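Local atomic coordinates of hypothetical protein (Mus musculus, PDB entry 1VKB), a protein that probably acts as a gamma-glutamylamine cyclotransferase, a member of the AIG2-like gamma-glutamyl cyclotransferase family. Residues L65-G70 / Q101-Q106; Q85-L90 / F125-A130. All blocks are in the same frame, centred on the assembly; numbering follows the deposited sequence.

Interaction 1: L65-G70 / Q101-Q106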
# COMPACT_ATOMS: atom_id res chain seq x y z
N LEU A 65 5.98 2.46 1.87
CA LEU A 65 5.91 2.24 3.30
C LEU A 65 7.20 1.53 3.72
O LEU A 65 7.43 0.33 3.39
CB LEU A 65 4.66 1.43 3.66
CG LEU A 65 4.28 1.44 5.14
CD1 LEU A 65 3.88 2.85 5.56
CD2 LEU A 65 3.12 0.49 5.37
N LEU A 66 8.09 2.29 4.37
CA LEU A 66 9.42 1.81 4.70
C LEU A 66 9.31 0.88 5.89
O LEU A 66 8.64 1.20 6.87
CB LEU A 66 10.38 2.94 4.96
CG LEU A 66 10.43 4.08 3.98
CD1 LEU A 66 11.53 5.07 4.38
CD2 LEU A 66 10.62 3.53 2.58
N TYR A 67 10.02 -0.24 5.84
CA TYR A 67 9.91 -1.23 6.91
C TYR A 67 10.85 -0.83 8.07
O TYR A 67 11.93 -1.39 8.24
CB TYR A 67 10.16 -2.66 6.42
CG TYR A 67 9.72 -3.60 7.50
CD1 TYR A 67 8.37 -3.82 7.74
CD2 TYR A 67 10.64 -4.14 8.39
CE1 TYR A 67 7.95 -4.62 8.79
CE2 TYR A 67 10.23 -4.94 9.46
CZ TYR A 67 8.88 -5.17 9.66
OH TYR A 67 8.47 -5.98 10.71
N LEU A 68 10.39 0.16 8.82
CA LEU A 68 11.04 0.67 9.99
C LEU A 68 10.00 0.85 11.09
O LEU A 68 9.55 1.99 11.40
CB LEU A 68 11.68 2.02 9.67
CG LEU A 68 12.89 1.91 8.72
CD1 LEU A 68 13.16 3.22 8.06
CD2 LEU A 68 14.11 1.43 9.50
N PRO A 69 9.54 -0.28 11.64
CA PRO A 69 8.48 -0.23 12.62
C PRO A 69 8.83 0.67 13.79
O PRO A 69 9.97 0.63 14.28
CB PRO A 69 8.26 -1.70 13.01
CG PRO A 69 9.38 -2.44 12.45
CD PRO A 69 9.94 -1.65 11.32
N GLY A 70 7.88 1.52 14.18
CA GLY A 70 8.03 2.41 15.32
C GLY A 70 8.59 3.76 14.94
O GLY A 70 8.72 4.59 15.80
N GLN A 101 8.48 -5.89 -0.56
CA GLN A 101 8.37 -7.22 0.00
C GLN A 101 7.00 -7.25 0.68
O GLN A 101 6.61 -6.31 1.39
CB GLN A 101 9.49 -7.47 0.99
CG GLN A 101 10.89 -7.33 0.45
CD GLN A 101 11.36 -5.91 0.33
OE1 GLN A 101 11.20 -5.10 1.25
NE2 GLN A 101 11.95 -5.59 -0.83
N ARG A 102 6.24 -8.32 0.43
CA ARG A 102 4.95 -8.42 1.04
C ARG A 102 5.10 -8.87 2.48
O ARG A 102 5.72 -9.92 2.76
CB ARG A 102 4.11 -9.44 0.26
CG ARG A 102 2.70 -9.64 0.87
CD ARG A 102 1.64 -10.11 -0.12
NE ARG A 102 2.02 -11.21 -1.03
CZ ARG A 102 2.00 -12.53 -0.71
NH1 ARG A 102 1.79 -12.95 0.52
NH2 ARG A 102 2.30 -13.42 -1.61
N THR A 103 4.49 -8.12 3.39
CA THR A 103 4.66 -8.31 4.83
C THR A 103 3.30 -8.31 5.53
O THR A 103 2.44 -7.53 5.19
CB THR A 103 5.53 -7.13 5.35
OG1 THR A 103 6.82 -7.17 4.70
CG2 THR A 103 5.84 -7.34 6.76
N ALA A 104 3.08 -9.20 6.50
CA ALA A 104 1.76 -9.30 7.15
C ALA A 104 1.80 -8.33 8.33
O ALA A 104 2.75 -8.39 9.10
CB ALA A 104 1.55 -10.68 7.64
N LEU A 105 0.85 -7.40 8.44
CA LEU A 105 0.82 -6.44 9.53
C LEU A 105 -0.58 -6.37 10.15
O LEU A 105 -1.57 -6.64 9.50
CB LEU A 105 1.18 -5.03 9.01
CG LEU A 105 2.51 -4.72 8.35
CD1 LEU A 105 2.52 -3.22 7.92
CD2 LEU A 105 3.66 -5.03 9.33
N GLN A 106 -0.63 -5.95 11.41
CA GLN A 106 -1.90 -5.73 12.09
C GLN A 106 -2.42 -4.35 11.71
O GLN A 106 -1.70 -3.36 11.84
CB GLN A 106 -1.74 -5.78 13.60
CG GLN A 106 -3.01 -5.72 14.36
CD GLN A 106 -2.76 -5.74 15.87
OE1 GLN A 106 -1.61 -5.66 16.32
NE2 GLN A 106 -3.83 -5.81 16.65
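Tyr67 and Thr103 meet through carbon: ring atom CE1 of Tyr67 lies 4.0 Å from the methyl CG2 of Thr103, the two side chains slant across each other, and the methyl approaches the ring obliquely. Leu105 reaches the same ring atom differently. Its CD2 stands at the ring edge, near the ring plane, 4.3 Å from Tyr67 CE1. Pro69, from the tyrosine's own segment, lies over a ring face, its CD 3.8 Å above the Tyr67 plane and offset toward the rim. Tyr67 holds CG opposite its backbone N (chi1 -167°), which swings the ring across to the threonine and leucine. In Thr103 the methyl also points away from the backbone N, while OG1 sits beside that N (chi1 -61°) and turns to a hydrogen bond with Thr128 OG1.

Thr128 belongs to strand 121-129, which runs between the two segments in the mixed sheet of this gamma-glutamyl cyclotransferase-like fold, parallel to strand 62-66 and antiparallel to strand 101-109. The contact therefore reaches over a middle strand, with the CA atoms of Tyr67 and Thr103 9.1 Å apart. Deeper down, Val126 of that strand packs against both Leu65 and Leu105. Beyond Leu66 the chain bends in an inverse gamma turn centred on Tyr67, closed by a hydrogen bond from Leu68 N to Leu66 O at 2.8 Å, and Tyr67 keeps a backbone bond to Thr129. The phenolic end of the exposed tyrosine extends past both aliphatic partners, which touch the ring at CE1 instead.

Interaction 2: Q85-L90 / F125-A130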
# COMPACT_ATOMS: atom_id res chain seq x y z
N GLN A 85 -5.14 -15.42 -7.05
CA GLN A 85 -4.71 -14.90 -8.38
C GLN A 85 -4.38 -13.43 -8.27
O GLN A 85 -3.38 -12.97 -8.81
CB GLN A 85 -5.81 -15.08 -9.41
CG GLN A 85 -5.42 -14.58 -10.83
CD GLN A 85 -6.55 -14.69 -11.85
OE1 GLN A 85 -7.67 -15.12 -11.53
NE2 GLN A 85 -6.25 -14.28 -13.09
N MET A 86 -5.26 -12.68 -7.64
CA MET A 86 -5.05 -11.25 -7.44
C MET A 86 -3.82 -11.01 -6.55
O MET A 86 -3.05 -10.09 -6.80
CB MET A 86 -6.28 -10.61 -6.79
CG MET A 86 -6.12 -9.11 -6.48
SD MET A 86 -5.81 -8.04 -7.91
CE MET A 86 -7.41 -8.07 -8.70
N LEU A 87 -3.67 -11.79 -5.49
CA LEU A 87 -2.47 -11.65 -4.64
C LEU A 87 -1.17 -11.84 -5.44
O LEU A 87 -0.19 -11.04 -5.31
CB LEU A 87 -2.53 -12.63 -3.45
CG LEU A 87 -1.51 -12.43 -2.34
CD1 LEU A 87 -1.66 -11.05 -1.70
CD2 LEU A 87 -1.71 -13.56 -1.30
N ARG A 88 -1.14 -12.89 -6.25
CA ARG A 88 0.06 -13.10 -7.08
C ARG A 88 0.22 -11.99 -8.15
O ARG A 88 1.34 -11.64 -8.54
CB ARG A 88 0.03 -14.45 -7.73
CG ARG A 88 0.15 -15.57 -6.72
CD ARG A 88 0.03 -16.96 -7.30
NE ARG A 88 0.66 -17.12 -8.62
CZ ARG A 88 1.94 -17.35 -8.84
NH1 ARG A 88 2.81 -17.43 -7.84
NH2 ARG A 88 2.37 -17.48 -10.08
N PHE A 89 -0.88 -11.49 -8.66
CA PHE A 89 -0.82 -10.37 -9.66
C PHE A 89 -0.18 -9.14 -8.99
O PHE A 89 0.71 -8.51 -9.57
CB PHE A 89 -2.17 -10.01 -10.26
CG PHE A 89 -2.12 -8.69 -10.96
CD1 PHE A 89 -1.60 -8.60 -12.23
CD2 PHE A 89 -2.45 -7.54 -10.29
CE1 PHE A 89 -1.48 -7.35 -12.87
CE2 PHE A 89 -2.32 -6.31 -10.90
CZ PHE A 89 -1.83 -6.23 -12.18
N LEU A 90 -0.65 -8.80 -7.79
CA LEU A 90 -0.14 -7.65 -7.07
C LEU A 90 1.33 -7.82 -6.71
O LEU A 90 2.10 -6.83 -6.76
CB LEU A 90 -1.01 -7.33 -5.86
CG LEU A 90 -2.43 -6.85 -6.14
CD1 LEU A 90 -3.27 -6.68 -4.89
CD2 LEU A 90 -2.43 -5.54 -6.99
N PHE A 125 -1.85 -8.50 4.54
CA PHE A 125 -0.64 -8.32 3.79
C PHE A 125 -0.53 -6.83 3.36
O PHE A 125 -1.49 -6.19 2.90
CB PHE A 125 -0.60 -9.19 2.55
CG PHE A 125 -0.43 -10.66 2.82
CD1 PHE A 125 0.61 -11.14 3.61
CD2 PHE A 125 -1.34 -11.58 2.29
CE1 PHE A 125 0.71 -12.52 3.89
CE2 PHE A 125 -1.19 -12.95 2.56
CZ PHE A 125 -0.18 -13.39 3.35
N VAL A 126 0.69 -6.33 3.42
CA VAL A 126 1.00 -4.94 3.03
C VAL A 126 2.30 -4.98 2.24
O VAL A 126 3.19 -5.77 2.59
CB VAL A 126 1.20 -4.04 4.28
CG1 VAL A 126 1.43 -2.58 3.86
CG2 VAL A 126 -0.01 -4.11 5.19
N TYR A 127 2.39 -4.18 1.18
CA TYR A 127 3.64 -4.06 0.41
C TYR A 127 4.54 -3.02 1.10
O TYR A 127 4.27 -1.83 1.05
CB TYR A 127 3.33 -3.71 -1.06
CG TYR A 127 2.64 -4.89 -1.72
CD1 TYR A 127 3.38 -6.03 -2.06
CD2 TYR A 127 1.26 -4.90 -1.92
CE1 TYR A 127 2.76 -7.14 -2.61
CE2 TYR A 127 0.61 -6.06 -2.44
CZ TYR A 127 1.37 -7.14 -2.80
OH TYR A 127 0.77 -8.26 -3.32
N THR A 128 5.54 -3.51 1.86
CA THR A 128 6.53 -2.64 2.55
C THR A 128 7.83 -2.69 1.78
O THR A 128 7.96 -3.47 0.86
CB THR A 128 6.74 -3.09 3.99
OG1 THR A 128 7.24 -4.43 4.00
CG2 THR A 128 5.42 -3.16 4.70
N THR A 129 8.80 -1.87 2.14
CA THR A 129 10.11 -2.01 1.54
C THR A 129 11.26 -1.79 2.50
O THR A 129 11.22 -0.86 3.32
CB THR A 129 10.26 -1.18 0.30
OG1 THR A 129 11.56 -1.45 -0.24
CG2 THR A 129 10.26 0.30 0.58
N ALA A 130 12.22 -2.70 2.40
CA ALA A 130 13.53 -2.63 3.07
C ALA A 130 14.60 -2.26 2.03
O ALA A 130 15.80 -2.17 2.36
CB ALA A 130 13.86 -3.94 3.68
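Tyr127 reaches from its strand to the backbone of helix 85-90, and its hydroxyl end makes the closest approach to Leu90. From CB the side chain leaves with CG opposite the carbonyl carbon (chi1 -68°), which directs the ring at the helix. Along the ring, CE2 comes to 4.0 Å from Leu90 CB and CZ to 3.9 Å from the same atom, an oblique approach to the ring. At the tip, OH packs tightly against Leu90 CB at 3.2 Å, and Leu90 C follows at 3.5 Å. On its Leu87 side, OH has the methyl CD1 of Leu87 at 4.0 Å. The polar need of this hydroxyl is met one residue further on, by a hydrogen bond to Asp91 OD1.

The helix lies against the sheet of the gamma-glutamyl cyclotransferase-like fold almost parallel to strand 125-129, at 6° and with the axes 11.4 Å apart, so that successive helix turns meet alternate strand residues: Leu87 opposite Phe125, Leu90 opposite Tyr127. A phenylalanine in place of Tyr127 would keep the ring but lack the hydroxyl, and would probably leave Asp91 OD1 without this mate and a gap beside Leu90 CB. Leu87 crosses Phe125 at about a right angle, with both methyls on the same side of the Phe125 ring plane: Leu87 CD2 lies 3.9 Å from Phe125 CE2, while Leu87 CD1 approaches Phe125 CD2. Ile16 of strand 14-18 packs against Leu87, Leu90 and Phe125, and Arg102 adds a cation-pi contact to Phe125.

Interactions 1 and 2, with centres about 12 Å apart, are joined through strands 101-109 (interaction 1) and 121-129 (interaction 2), antiparallel neighbours in the sheet. Their backbones join through a probable hydrogen bond from Val126 N to Thr103 O at 2.8 Å, and Gln101 OE1 takes another from Ala130 N at 2.9 Å. Residues alternate along 101-106: Thr103 and Leu105 serve interaction 1, whereas Arg102 turns to interaction 2, its NH1 3.5 Å from Phe125 CZ. Asp91, the partner of the Tyr127 hydroxyl, also makes a salt bridge to Arg102. The side chain of Tyr127 is about 5 Å from a bound formic acid (FMT), probably from the crystallisation liquor; whether it marks a pocket is uncertain.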